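Local atomic coordinates of tumor necrosis factor receptor superfamily member 11B (PDB entry 4E4D), a protein that acts as a secreted decoy receptor for TNFSF11 (RANKL), neutralizing its function in osteoclastogenesis. Residues V65-Q70 against E93-L98; R101-G106 against T119-C124; T27-H32 against W53-E58; D21-G26 against T39-C44. One frame throughout, in Å; residues are numbered along the deposited sequence.

Contact 1: V65-Q70 against E93-L98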
loop_
_atom_site.group_PDB
_atom_site.type_symbol
_atom_site.label_atom_id
_atom_site.label_comp_id
_atom_site.label_asym_id
_atom_site.label_seq_id
_atom_site.Cartn_x
_atom_site.Cartn_y
_atom_site.Cartn_z
ATOM N N VAL B 65 8.257 12.810 16.160
ATOM C CA VAL B 65 9.623 13.004 16.619
ATOM C C VAL B 65 10.362 13.896 15.627
ATOM O O VAL B 65 10.064 13.882 14.432
ATOM C CB VAL B 65 10.364 11.658 16.730
ATOM C CG1 VAL B 65 11.833 11.873 17.068
ATOM C CG2 VAL B 65 9.695 10.767 17.766
ATOM N N CYS B 66 11.321 14.674 16.122
ATOM C CA CYS B 66 12.116 15.549 15.266
ATOM C C CYS B 66 13.044 14.742 14.360
ATOM O O CYS B 66 13.686 13.790 14.805
ATOM C CB CYS B 66 12.935 16.526 16.111
ATOM S SG CYS B 66 11.950 17.779 16.971
ATOM N N LYS B 67 13.112 15.134 13.091
ATOM C CA LYS B 67 13.927 14.427 12.107
ATOM C C LYS B 67 15.427 14.642 12.339
ATOM O O LYS B 67 15.831 15.259 13.324
ATOM C CB LYS B 67 13.538 14.858 10.688
ATOM C CG LYS B 67 12.200 14.307 10.210
ATOM C CD LYS B 67 11.026 15.089 10.773
ATOM C CE LYS B 67 9.710 14.629 10.168
ATOM N NZ LYS B 67 9.357 13.238 10.570
ATOM N N GLU B 68 16.243 14.132 11.419
ATOM C CA GLU B 68 17.697 14.115 11.580
ATOM C C GLU B 68 18.307 15.508 11.704
ATOM O O GLU B 68 19.029 15.794 12.662
ATOM C CB GLU B 68 18.355 13.384 10.405
ATOM C CG GLU B 68 18.042 11.896 10.331
ATOM C CD GLU B 68 16.648 11.611 9.807
ATOM O OE1 GLU B 68 16.216 12.294 8.855
ATOM O OE2 GLU B 68 15.983 10.705 10.351
ATOM N N LEU B 69 18.033 16.366 10.727
ATOM C CA LEU B 69 18.621 17.700 10.704
ATOM C C LEU B 69 17.653 18.737 11.257
ATOM O O LEU B 69 17.569 19.856 10.749
ATOM C CB LEU B 69 19.032 18.075 9.279
ATOM C CG LEU B 69 19.924 17.065 8.555
ATOM C CD1 LEU B 69 20.453 17.662 7.262
ATOM C CD2 LEU B 69 21.069 16.606 9.446
ATOM N N GLN B 70 16.922 18.358 12.300
ATOM C CA GLN B 70 15.974 19.261 12.940
ATOM C C GLN B 70 16.342 19.504 14.396
ATOM O O GLN B 70 17.026 18.695 15.021
ATOM C CB GLN B 70 14.554 18.697 12.859
ATOM C CG GLN B 70 13.882 18.890 11.512
ATOM C CD GLN B 70 12.404 18.550 11.546
ATOM O OE1 GLN B 70 11.977 17.653 12.273
ATOM N NE2 GLN B 70 11.615 19.274 10.763
ATOM N N GLU B 93 10.796 19.066 3.430
ATOM C CA GLU B 93 10.123 18.569 2.237
ATOM C C GLU B 93 9.719 17.114 2.454
ATOM O O GLU B 93 10.558 16.215 2.413
ATOM C CB GLU B 93 11.042 18.687 1.018
ATOM C CG GLU B 93 10.432 18.187 -0.282
ATOM C CD GLU B 93 9.219 18.991 -0.712
ATOM O OE1 GLU B 93 8.517 18.556 -1.649
ATOM O OE2 GLU B 93 8.969 20.060 -0.117
ATOM N N ILE B 94 8.428 16.894 2.688
ATOM C CA ILE B 94 7.900 15.563 2.984
ATOM C C ILE B 94 8.525 14.980 4.259
ATOM O O ILE B 94 8.023 15.220 5.357
ATOM C CB ILE B 94 8.075 14.588 1.792
ATOM C CG1 ILE B 94 7.158 14.984 0.634
ATOM C CG2 ILE B 94 7.736 13.163 2.199
ATOM C CD1 ILE B 94 7.647 16.154 -0.177
ATOM N N GLU B 95 9.616 14.231 4.117
ATOM C CA GLU B 95 10.214 13.526 5.250
ATOM C C GLU B 95 11.590 14.053 5.648
ATOM O O GLU B 95 12.092 13.723 6.724
ATOM C CB GLU B 95 10.346 12.032 4.940
ATOM C CG GLU B 95 9.062 11.235 5.095
ATOM C CD GLU B 95 8.543 11.232 6.518
ATOM O OE1 GLU B 95 9.356 11.061 7.451
ATOM O OE2 GLU B 95 7.321 11.404 6.705
ATOM N N PHE B 96 12.204 14.861 4.790
ATOM C CA PHE B 96 13.591 15.258 5.009
ATOM C C PHE B 96 13.818 16.758 4.880
ATOM O O PHE B 96 13.098 17.454 4.166
ATOM C CB PHE B 96 14.504 14.511 4.037
ATOM C CG PHE B 96 14.441 13.018 4.179
ATOM C CD1 PHE B 96 14.936 12.399 5.314
ATOM C CD2 PHE B 96 13.889 12.232 3.181
ATOM C CE1 PHE B 96 14.879 11.028 5.453
ATOM C CE2 PHE B 96 13.831 10.859 3.315
ATOM C CZ PHE B 96 14.327 10.257 4.453
ATOM N N CYS B 97 14.837 17.241 5.583
ATOM C CA CYS B 97 15.249 18.634 5.487
ATOM C C CYS B 97 16.224 18.795 4.328
ATOM O O CYS B 97 17.431 18.617 4.488
ATOM C CB CYS B 97 15.906 19.085 6.791
ATOM S SG CYS B 97 14.811 19.020 8.226
ATOM N N LEU B 98 15.691 19.118 3.155
ATOM C CA LEU B 98 16.511 19.294 1.964
ATOM C C LEU B 98 17.105 20.697 1.919
ATOM O O LEU B 98 16.555 21.633 2.498
ATOM C CB LEU B 98 15.676 19.052 0.706
ATOM C CG LEU B 98 14.948 17.709 0.637
ATOM C CD1 LEU B 98 14.226 17.563 -0.693
ATOM C CD2 LEU B 98 15.917 16.558 0.854
#
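Gln-70 and Leu-69 lean on Cys-97 where the second TNFR cysteine-rich repeat meets the third, a seam between a type I turn, Lys-67 to Gln-70, and the hairpin that ends in strand 96-99. This is the tight part. Gln-70 CG lies 3.4 Å from Cys-97 SG, itself tied to Cys-86, and Leu-69 CB comes to 4.1 Å from Cys-97 CB. The Gln-70 side chain, extended beyond CG, folds back toward the start of its own turn, where OE1 accepts the Lys-67 N-H at 2.9 Å in a nearly straight bond (167°). With an alanine in place of Gln-70, Lys-67 N would probably lose that acceptor and Cys-97 SG the methylene packed on it. The other side is looser and serves chains of another protein, probably the ligand. Lys-67 NZ and Glu-95 OE1 make only a long salt bridge of 3.8 Å, their chains crossing at about a right angle, while Glu-95 is held more strongly by an aromatic side chain of one such chain. Glu-68, salt-bridged to a basic side chain of another, brings OE1 to the edge of the Phe-96 ring, 3.8 Å from CD1, the carboxylate turned 48° from the ring plane.

Contact 2: R101-G106 against T119-C124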
loop_
_atom_site.group_PDB
_atom_site.type_symbol
_atom_site.label_atom_id
_atom_site.label_comp_id
_atom_site.label_asym_id
_atom_site.label_seq_id
_atom_site.Cartn_x
_atom_site.Cartn_y
_atom_site.Cartn_z
ATOM N N ARG B 101 17.033 25.326 -2.982
ATOM C CA ARG B 101 17.389 25.258 -4.394
ATOM C C ARG B 101 18.560 26.182 -4.704
ATOM O O ARG B 101 18.727 27.222 -4.066
ATOM C CB ARG B 101 16.187 25.638 -5.260
ATOM C CG ARG B 101 16.431 25.514 -6.757
ATOM C CD ARG B 101 15.229 25.975 -7.569
ATOM N NE ARG B 101 14.026 25.195 -7.278
ATOM C CZ ARG B 101 13.108 25.518 -6.370
ATOM N NH1 ARG B 101 13.229 26.618 -5.637
ATOM N NH2 ARG B 101 12.054 24.734 -6.193
ATOM N N SER B 102 19.367 25.796 -5.688
ATOM C CA SER B 102 20.508 26.600 -6.111
ATOM C C SER B 102 20.324 27.079 -7.546
ATOM O O SER B 102 20.358 26.284 -8.484
ATOM C CB SER B 102 21.801 25.791 -5.992
ATOM O OG SER B 102 22.020 25.376 -4.656
ATOM N N CYS B 103 20.129 28.383 -7.709
ATOM C CA CYS B 103 19.931 28.970 -9.029
ATOM C C CYS B 103 21.127 28.690 -9.936
ATOM O O CYS B 103 22.268 28.954 -9.557
ATOM C CB CYS B 103 19.716 30.481 -8.912
ATOM S SG CYS B 103 18.235 30.955 -7.986
ATOM N N PRO B 104 20.869 28.158 -11.142
ATOM C CA PRO B 104 21.939 27.840 -12.094
ATOM C C PRO B 104 22.585 29.091 -12.679
ATOM O O PRO B 104 22.126 30.200 -12.401
ATOM C CB PRO B 104 21.206 27.062 -13.191
ATOM C CG PRO B 104 19.812 27.570 -13.140
ATOM C CD PRO B 104 19.535 27.854 -11.692
ATOM N N PRO B 105 23.647 28.917 -13.480
ATOM C CA PRO B 105 24.319 30.049 -14.125
ATOM C C PRO B 105 23.354 30.868 -14.976
ATOM O O PRO B 105 22.839 30.367 -15.976
ATOM C CB PRO B 105 25.377 29.375 -15.006
ATOM C CG PRO B 105 25.616 28.051 -14.370
ATOM C CD PRO B 105 24.293 27.633 -13.806
ATOM N N GLY B 106 23.110 32.110 -14.573
ATOM C CA GLY B 106 22.190 32.980 -15.284
ATOM C C GLY B 106 20.905 33.210 -14.508
ATOM O O GLY B 106 19.956 33.800 -15.025
ATOM N N THR B 119 13.577 28.124 -1.583
ATOM C CA THR B 119 13.932 29.405 -2.182
ATOM C C THR B 119 13.321 29.560 -3.570
ATOM O O THR B 119 13.267 28.605 -4.346
ATOM C CB THR B 119 15.460 29.573 -2.296
ATOM O OG1 THR B 119 16.026 28.421 -2.935
ATOM C CG2 THR B 119 16.083 29.746 -0.921
ATOM N N VAL B 120 12.863 30.770 -3.873
ATOM C CA VAL B 120 12.282 31.069 -5.176
ATOM C C VAL B 120 13.302 31.785 -6.055
ATOM O O VAL B 120 13.832 32.830 -5.679
ATOM C CB VAL B 120 11.032 31.958 -5.041
ATOM C CG1 VAL B 120 10.423 32.231 -6.409
ATOM C CG2 VAL B 120 10.013 31.306 -4.117
ATOM N N CYS B 121 13.574 31.214 -7.223
ATOM C CA CYS B 121 14.515 31.808 -8.165
ATOM C C CYS B 121 13.769 32.495 -9.302
ATOM O O CYS B 121 12.563 32.311 -9.467
ATOM C CB CYS B 121 15.454 30.741 -8.729
ATOM S SG CYS B 121 16.529 29.966 -7.496
ATOM N N LYS B 122 14.495 33.288 -10.081
ATOM C CA LYS B 122 13.907 34.007 -11.204
ATOM C C LYS B 122 15.004 34.616 -12.069
ATOM O O LYS B 122 16.051 35.019 -11.564
ATOM C CB LYS B 122 12.969 35.105 -10.699
ATOM C CG LYS B 122 12.329 35.927 -11.803
ATOM C CD LYS B 122 11.433 37.019 -11.239
ATOM C CE LYS B 122 10.794 37.847 -12.342
ATOM N NZ LYS B 122 11.800 38.585 -13.156
ATOM N N LYS B 123 14.758 34.679 -13.374
ATOM C CA LYS B 123 15.730 35.239 -14.304
ATOM C C LYS B 123 15.893 36.739 -14.080
ATOM O O LYS B 123 14.944 37.428 -13.707
ATOM C CB LYS B 123 15.309 34.965 -15.748
ATOM C CG LYS B 123 15.274 33.487 -16.113
ATOM C CD LYS B 123 14.894 33.272 -17.573
ATOM C CE LYS B 123 15.930 33.854 -18.529
ATOM N NZ LYS B 123 17.262 33.195 -18.409
ATOM N N CYS B 124 17.102 37.236 -14.314
ATOM C CA CYS B 124 17.410 38.643 -14.097
ATOM C C CYS B 124 16.894 39.493 -15.253
ATOM O O CYS B 124 16.765 39.005 -16.375
ATOM C CB CYS B 124 18.921 38.835 -13.954
ATOM S SG CYS B 124 19.729 37.647 -12.854
#
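The Cys-103 to Cys-121 disulfide makes this a covalent cross-link inside the third TNFR cysteine-rich repeat, joining the loop that follows strand 96-99 to strand 120-123. The two segments run side by side in the same direction, their end-to-end lines only 7° apart, with strand 107-111 as the antiparallel partner of 120-123. SG meets SG at 2.0 Å with a chi3 of -103°, and in both cysteines SG stands anti to the carbonyl carbon, which sends each sulfur across to the other chain. Val-109 of strand 107-111 touches both halves of the bridge. At the upstream end Arg-101 CB packs beside Thr-119 OG1, 3.6 Å away, and that hydroxyl gives a weak bond of 3.2 Å to Arg-101 O; the backbone N of Arg-101 donates to Asn-118 OD1. Downstream, Gly-106 has a positive phi of 109°, where a side chain would press on the preceding carbonyl, and its O comes to 4.4 Å from Cys-124 SG, which is bridged to Cys-139. With one weak hydrogen bond between the segments, the covalent sulfur link, rather than hydrogen bonding, probably sets their separation.

Contact 3: T27-H32 against W53-E58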
loop_
_atom_site.group_PDB
_atom_site.type_symbol
_atom_site.label_atom_id
_atom_site.label_comp_id
_atom_site.label_asym_id
_atom_site.label_seq_id
_atom_site.Cartn_x
_atom_site.Cartn_y
_atom_site.Cartn_z
ATOM N N THR B 27 -6.025 20.115 29.703
ATOM C CA THR B 27 -6.835 19.109 30.381
ATOM C C THR B 27 -7.699 18.343 29.387
ATOM O O THR B 27 -7.867 18.766 28.243
ATOM C CB THR B 27 -7.766 19.747 31.435
ATOM O OG1 THR B 27 -8.812 20.475 30.780
ATOM C CG2 THR B 27 -6.992 20.685 32.346
ATOM N N TYR B 28 -8.241 17.215 29.833
ATOM C CA TYR B 28 -9.179 16.439 29.032
ATOM C C TYR B 28 -10.434 16.156 29.849
ATOM O O TYR B 28 -10.396 16.163 31.078
ATOM C CB TYR B 28 -8.545 15.125 28.573
ATOM C CG TYR B 28 -8.272 14.150 29.697
ATOM C CD1 TYR B 28 -9.229 13.218 30.081
ATOM C CD2 TYR B 28 -7.059 14.161 30.375
ATOM C CE1 TYR B 28 -8.986 12.325 31.109
ATOM C CE2 TYR B 28 -6.808 13.271 31.404
ATOM C CZ TYR B 28 -7.775 12.357 31.767
ATOM O OH TYR B 28 -7.529 11.470 32.789
ATOM N N LEU B 29 -11.540 15.905 29.159
ATOM C CA LEU B 29 -12.816 15.644 29.815
ATOM C C LEU B 29 -12.864 14.214 30.339
ATOM O O LEU B 29 -12.732 13.262 29.574
ATOM C CB LEU B 29 -13.963 15.882 28.832
ATOM C CG LEU B 29 -15.381 15.912 29.404
ATOM C CD1 LEU B 29 -16.322 16.579 28.415
ATOM C CD2 LEU B 29 -15.880 14.514 29.739
ATOM N N LYS B 30 -13.054 14.063 31.647
ATOM C CA LYS B 30 -13.130 12.735 32.248
ATOM C C LYS B 30 -14.565 12.357 32.616
ATOM O O LYS B 30 -14.930 11.182 32.579
ATOM C CB LYS B 30 -12.228 12.641 33.478
ATOM C CG LYS B 30 -11.971 11.210 33.915
ATOM C CD LYS B 30 -10.931 11.126 35.018
ATOM C CE LYS B 30 -10.461 9.692 35.222
ATOM N NZ LYS B 30 -11.583 8.753 35.503
ATOM N N GLN B 31 -15.371 13.351 32.979
ATOM C CA GLN B 31 -16.780 13.122 33.291
ATOM C C GLN B 31 -17.631 14.340 32.947
ATOM O O GLN B 31 -17.317 15.462 33.341
ATOM C CB GLN B 31 -16.955 12.762 34.767
ATOM C CG GLN B 31 -16.414 11.392 35.131
ATOM C CD GLN B 31 -16.781 10.968 36.540
ATOM O OE1 GLN B 31 -17.125 11.796 37.384
ATOM N NE2 GLN B 31 -16.712 9.668 36.799
ATOM N N HIS B 32 -18.715 14.103 32.214
ATOM C CA HIS B 32 -19.619 15.169 31.802
ATOM C C HIS B 32 -20.218 15.877 33.005
ATOM O O HIS B 32 -20.218 15.347 34.117
ATOM C CB HIS B 32 -20.750 14.602 30.949
ATOM C CG HIS B 32 -20.305 14.100 29.613
ATOM N ND1 HIS B 32 -20.431 14.844 28.460
ATOM C CD2 HIS B 32 -19.733 12.929 29.245
ATOM C CE1 HIS B 32 -19.958 14.153 27.439
ATOM N NE2 HIS B 32 -19.528 12.987 27.888
ATOM N N TRP B 53 -10.383 24.946 23.726
ATOM C CA TRP B 53 -11.558 24.470 24.446
ATOM C C TRP B 53 -12.216 23.365 23.631
ATOM O O TRP B 53 -12.502 23.543 22.448
ATOM C CB TRP B 53 -12.536 25.617 24.695
ATOM C CG TRP B 53 -11.946 26.720 25.518
ATOM C CD1 TRP B 53 -11.272 27.814 25.059
ATOM C CD2 TRP B 53 -11.970 26.834 26.947
ATOM N NE1 TRP B 53 -10.877 28.604 26.112
ATOM C CE2 TRP B 53 -11.293 28.025 27.281
ATOM C CE3 TRP B 53 -12.499 26.048 27.975
ATOM C CZ2 TRP B 53 -11.133 28.446 28.600
ATOM C CZ3 TRP B 53 -12.338 26.468 29.282
ATOM C CH2 TRP B 53 -11.661 27.655 29.583
ATOM N N HIS B 54 -12.452 22.224 24.266
ATOM C CA HIS B 54 -12.858 21.028 23.545
ATOM C C HIS B 54 -13.800 20.162 24.371
ATOM O O HIS B 54 -14.151 20.505 25.500
ATOM C CB HIS B 54 -11.617 20.215 23.188
ATOM C CG HIS B 54 -10.862 19.728 24.383
ATOM N ND1 HIS B 54 -10.690 18.390 24.661
ATOM C CD2 HIS B 54 -10.251 20.401 25.389
ATOM C CE1 HIS B 54 -9.997 18.257 25.778
ATOM N NE2 HIS B 54 -9.719 19.463 26.240
ATOM N N THR B 55 -14.199 19.033 23.795
ATOM C CA THR B 55 -15.064 18.076 24.475
ATOM C C THR B 55 -14.449 16.675 24.490
ATOM O O THR B 55 -14.984 15.763 25.118
ATOM C CB THR B 55 -16.448 18.015 23.794
ATOM O OG1 THR B 55 -16.986 19.338 23.686
ATOM C CG2 THR B 55 -17.416 17.152 24.589
ATOM N N SER B 56 -13.322 16.506 23.805
ATOM C CA SER B 56 -12.668 15.201 23.730
ATOM C C SER B 56 -12.356 14.650 25.115
ATOM O O SER B 56 -11.972 15.390 26.019
ATOM C CB SER B 56 -11.378 15.283 22.910
ATOM O OG SER B 56 -10.754 14.014 22.816
ATOM N N ASP B 57 -12.519 13.340 25.269
ATOM C CA ASP B 57 -12.230 12.678 26.534
ATOM C C ASP B 57 -10.799 12.148 26.559
ATOM O O ASP B 57 -10.441 11.349 27.423
ATOM C CB ASP B 57 -13.213 11.530 26.771
ATOM C CG ASP B 57 -13.079 10.426 25.742
ATOM O OD1 ASP B 57 -12.727 10.729 24.580
ATOM O OD2 ASP B 57 -13.323 9.251 26.093
ATOM N N GLU B 58 -9.984 12.592 25.608
ATOM C CA GLU B 58 -8.597 12.155 25.539
ATOM C C GLU B 58 -7.712 13.256 24.964
ATOM O O GLU B 58 -8.114 13.970 24.046
ATOM C CB GLU B 58 -8.489 10.887 24.693
ATOM C CG GLU B 58 -7.190 10.125 24.884
ATOM C CD GLU B 58 -7.296 8.675 24.453
ATOM O OE1 GLU B 58 -6.298 7.938 24.600
ATOM O OE2 GLU B 58 -8.377 8.271 23.972
#
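His-54 reaches strand 27-31 with its ring edge: NE2 donates to Thr-27 O at 2.8 Å, the acceptor close to the ring plane but the N-H...O angle only 138°, the donor tilted from the carbonyl plane. CG sits between the backbone N and the carbonyl carbon (chi1 63°), a turn that brings the ring up against the strand, where CE1 rests 3.8 Å from Tyr-28 CA. A leucine in place of His-54 would probably leave Thr-27 O without this donor and lose the flat edge that lies along the backbone. Thr-55 follows with its CG2 alongside Leu-29 CD1, 4.0 Å apart, the two side chains pointing the same way, while its backbone hydrogen-bonds to a chain of another protein. Ser-56 supplies the main-chain link, its O accepting a hydrogen bond from Leu-29 N at 3.2 Å. Its hydroxyl turns back within the loop, OG giving a bond of 2.9 Å to a lone pair of Glu-58 O. At Asp-57 the CA makes a CA-H...O contact with Leu-29 O, 3.1 Å, and the carbonyl O approaches Tyr-28 CD1 at 3.5 Å. The backbone of Glu-58 then passes beside Tyr-28 CB. The loop of the second cysteine-rich repeat thus borders one edge of strand 27-31 in the first, whose other edge pairs with strand 40-43 through Tyr-28 and Lys-30; Tyr-10 of strand 9-10 touches both Leu-29 and Thr-55.

Contact 4: D21-G26 against T39-C44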
loop_
_atom_site.group_PDB
_atom_site.type_symbol
_atom_site.label_atom_id
_atom_site.label_comp_id
_atom_site.label_asym_id
_atom_site.label_seq_id
_atom_site.Cartn_x
_atom_site.Cartn_y
_atom_site.Cartn_z
ATOM N N ASP B 21 -19.714 23.592 30.992
ATOM C CA ASP B 21 -18.416 24.094 30.553
ATOM C C ASP B 21 -17.580 23.052 29.816
ATOM O O ASP B 21 -17.560 21.877 30.182
ATOM C CB ASP B 21 -17.631 24.619 31.756
ATOM C CG ASP B 21 -18.287 25.824 32.395
ATOM O OD1 ASP B 21 -19.237 25.634 33.184
ATOM O OD2 ASP B 21 -17.854 26.960 32.109
ATOM N N LYS B 22 -16.891 23.504 28.773
ATOM C CA LYS B 22 -15.918 22.678 28.076
ATOM C C LYS B 22 -14.657 22.580 28.923
ATOM O O LYS B 22 -14.506 23.304 29.908
ATOM C CB LYS B 22 -15.569 23.287 26.717
ATOM C CG LYS B 22 -16.732 23.385 25.745
ATOM C CD LYS B 22 -16.255 23.841 24.374
ATOM C CE LYS B 22 -17.401 23.941 23.380
ATOM N NZ LYS B 22 -16.920 24.280 22.010
ATOM N N CYS B 23 -13.750 21.688 28.539
ATOM C CA CYS B 23 -12.478 21.555 29.235
ATOM C C CYS B 23 -11.445 22.510 28.653
ATOM O O CYS B 23 -11.315 22.636 27.437
ATOM C CB CYS B 23 -11.968 20.114 29.162
ATOM S SG CYS B 23 -12.808 18.985 30.296
ATOM N N ALA B 24 -10.720 23.188 29.535
ATOM C CA ALA B 24 -9.715 24.156 29.121
ATOM C C ALA B 24 -8.494 23.446 28.550
ATOM O O ALA B 24 -8.312 22.248 28.762
ATOM C CB ALA B 24 -9.313 25.028 30.300
ATOM N N PRO B 25 -7.652 24.187 27.816
ATOM C CA PRO B 25 -6.403 23.610 27.315
ATOM C C PRO B 25 -5.542 23.097 28.462
ATOM O O PRO B 25 -5.541 23.690 29.541
ATOM C CB PRO B 25 -5.725 24.792 26.619
ATOM C CG PRO B 25 -6.834 25.726 26.280
ATOM C CD PRO B 25 -7.828 25.584 27.386
ATOM N N GLY B 26 -4.821 22.005 28.229
ATOM C CA GLY B 26 -4.011 21.391 29.262
ATOM C C GLY B 26 -4.747 20.302 30.017
ATOM O O GLY B 26 -4.166 19.638 30.874
ATOM N N THR B 39 -18.495 20.225 34.825
ATOM C CA THR B 39 -17.685 19.366 33.966
ATOM C C THR B 39 -16.360 19.037 34.642
ATOM O O THR B 39 -15.613 19.935 35.031
ATOM C CB THR B 39 -17.396 20.027 32.603
ATOM O OG1 THR B 39 -18.616 20.177 31.869
ATOM C CG2 THR B 39 -16.427 19.179 31.789
ATOM N N LEU B 40 -16.074 17.747 34.781
ATOM C CA LEU B 40 -14.827 17.305 35.389
ATOM C C LEU B 40 -13.710 17.285 34.354
ATOM O O LEU B 40 -13.802 16.595 33.340
ATOM C CB LEU B 40 -14.989 15.914 36.000
ATOM C CG LEU B 40 -13.723 15.337 36.640
ATOM C CD1 LEU B 40 -13.293 16.171 37.836
ATOM C CD2 LEU B 40 -13.936 13.888 37.044
ATOM N N CYS B 41 -12.654 18.045 34.619
ATOM C CA CYS B 41 -11.525 18.129 33.704
ATOM C C CYS B 41 -10.229 17.791 34.428
ATOM O O CYS B 41 -9.967 18.292 35.523
ATOM C CB CYS B 41 -11.446 19.525 33.087
ATOM S SG CYS B 41 -12.889 19.954 32.084
ATOM N N VAL B 42 -9.425 16.935 33.809
ATOM C CA VAL B 42 -8.188 16.461 34.414
ATOM C C VAL B 42 -6.999 16.834 33.538
ATOM O O VAL B 42 -7.065 16.705 32.316
ATOM C CB VAL B 42 -8.230 14.933 34.597
ATOM C CG1 VAL B 42 -6.901 14.408 35.123
ATOM C CG2 VAL B 42 -9.366 14.550 35.531
ATOM N N PRO B 43 -5.904 17.303 34.156
ATOM C CA PRO B 43 -4.719 17.682 33.379
ATOM C C PRO B 43 -4.245 16.568 32.449
ATOM O O PRO B 43 -4.348 15.391 32.799
ATOM C CB PRO B 43 -3.664 17.977 34.457
ATOM C CG PRO B 43 -4.208 17.390 35.726
ATOM C CD PRO B 43 -5.688 17.486 35.600
ATOM N N CYS B 44 -3.739 16.942 31.278
ATOM C CA CYS B 44 -3.254 15.969 30.305
ATOM C C CYS B 44 -2.120 15.142 30.894
ATOM O O CYS B 44 -1.245 15.679 31.570
ATOM C CB CYS B 44 -2.757 16.677 29.041
ATOM S SG CYS B 44 -4.057 17.388 28.010
#
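Cys-23 and Cys-41 are joined covalently, SG to SG at 2.0 Å with chi3 -92°, a near-perpendicular disulfide linking the loop 21-26 to strand 40-43. Beside it Thr-39 CG2 packs on Cys-23 SG at 3.9 Å, and Leu-29 and His-54 border the same cysteine from outside the two segments. Hydrogen bonds lie on either side of the bridge along the chain. Upstream, Thr-39 OG1 donates to a lone pair of Asp-21 O, in the carbonyl plane, at 2.6 Å; OG1 stands anti to its own carbonyl carbon (chi1 -66°), which leaves CG2 turned to the sulfur. Downstream, Cys-44 N donates to Gly-26 O at 2.8 Å. Both segments run in nearly the same direction, 9° apart. Segment 21-26 and the start of 39-44, through Cys-41, belong to the first TNFR cysteine-rich repeat; Cys-44 opens the second and is bridged to Cys-59. The weaker contacts gather on the O of Gly-26, whose positive phi of 93° favours glycine: Pro-43 CA makes a CA-H...O approach of 3.2 Å, Cys-44 SG lies 3.6 Å away, and Arg-78 NH1 adds a weak hydrogen bond.

How the contacts relate
From the N terminus, 21-26 opens contact 4 and 27-32 opens contact 3 directly after it. Contact 4 closes at 39-44, holding the loop of the first cysteine-rich repeat, and contact 3 closes later at 53-58, so the two cross. Their centres are 5 Å apart and both reach the sheet of strands 27-31 and 40-43; contact 3 sets the second repeat against the first. Contact 1 comes next in series, joining the second repeat to the third from 65-70 to 93-98, its centre about 32 Å from that of contact 3. Contact 2 follows, closing a loop of the third repeat where the fourth begins, its centre about 51 Å from those of contacts 3 and 4 along this elongated cysteine-rich part of the receptor.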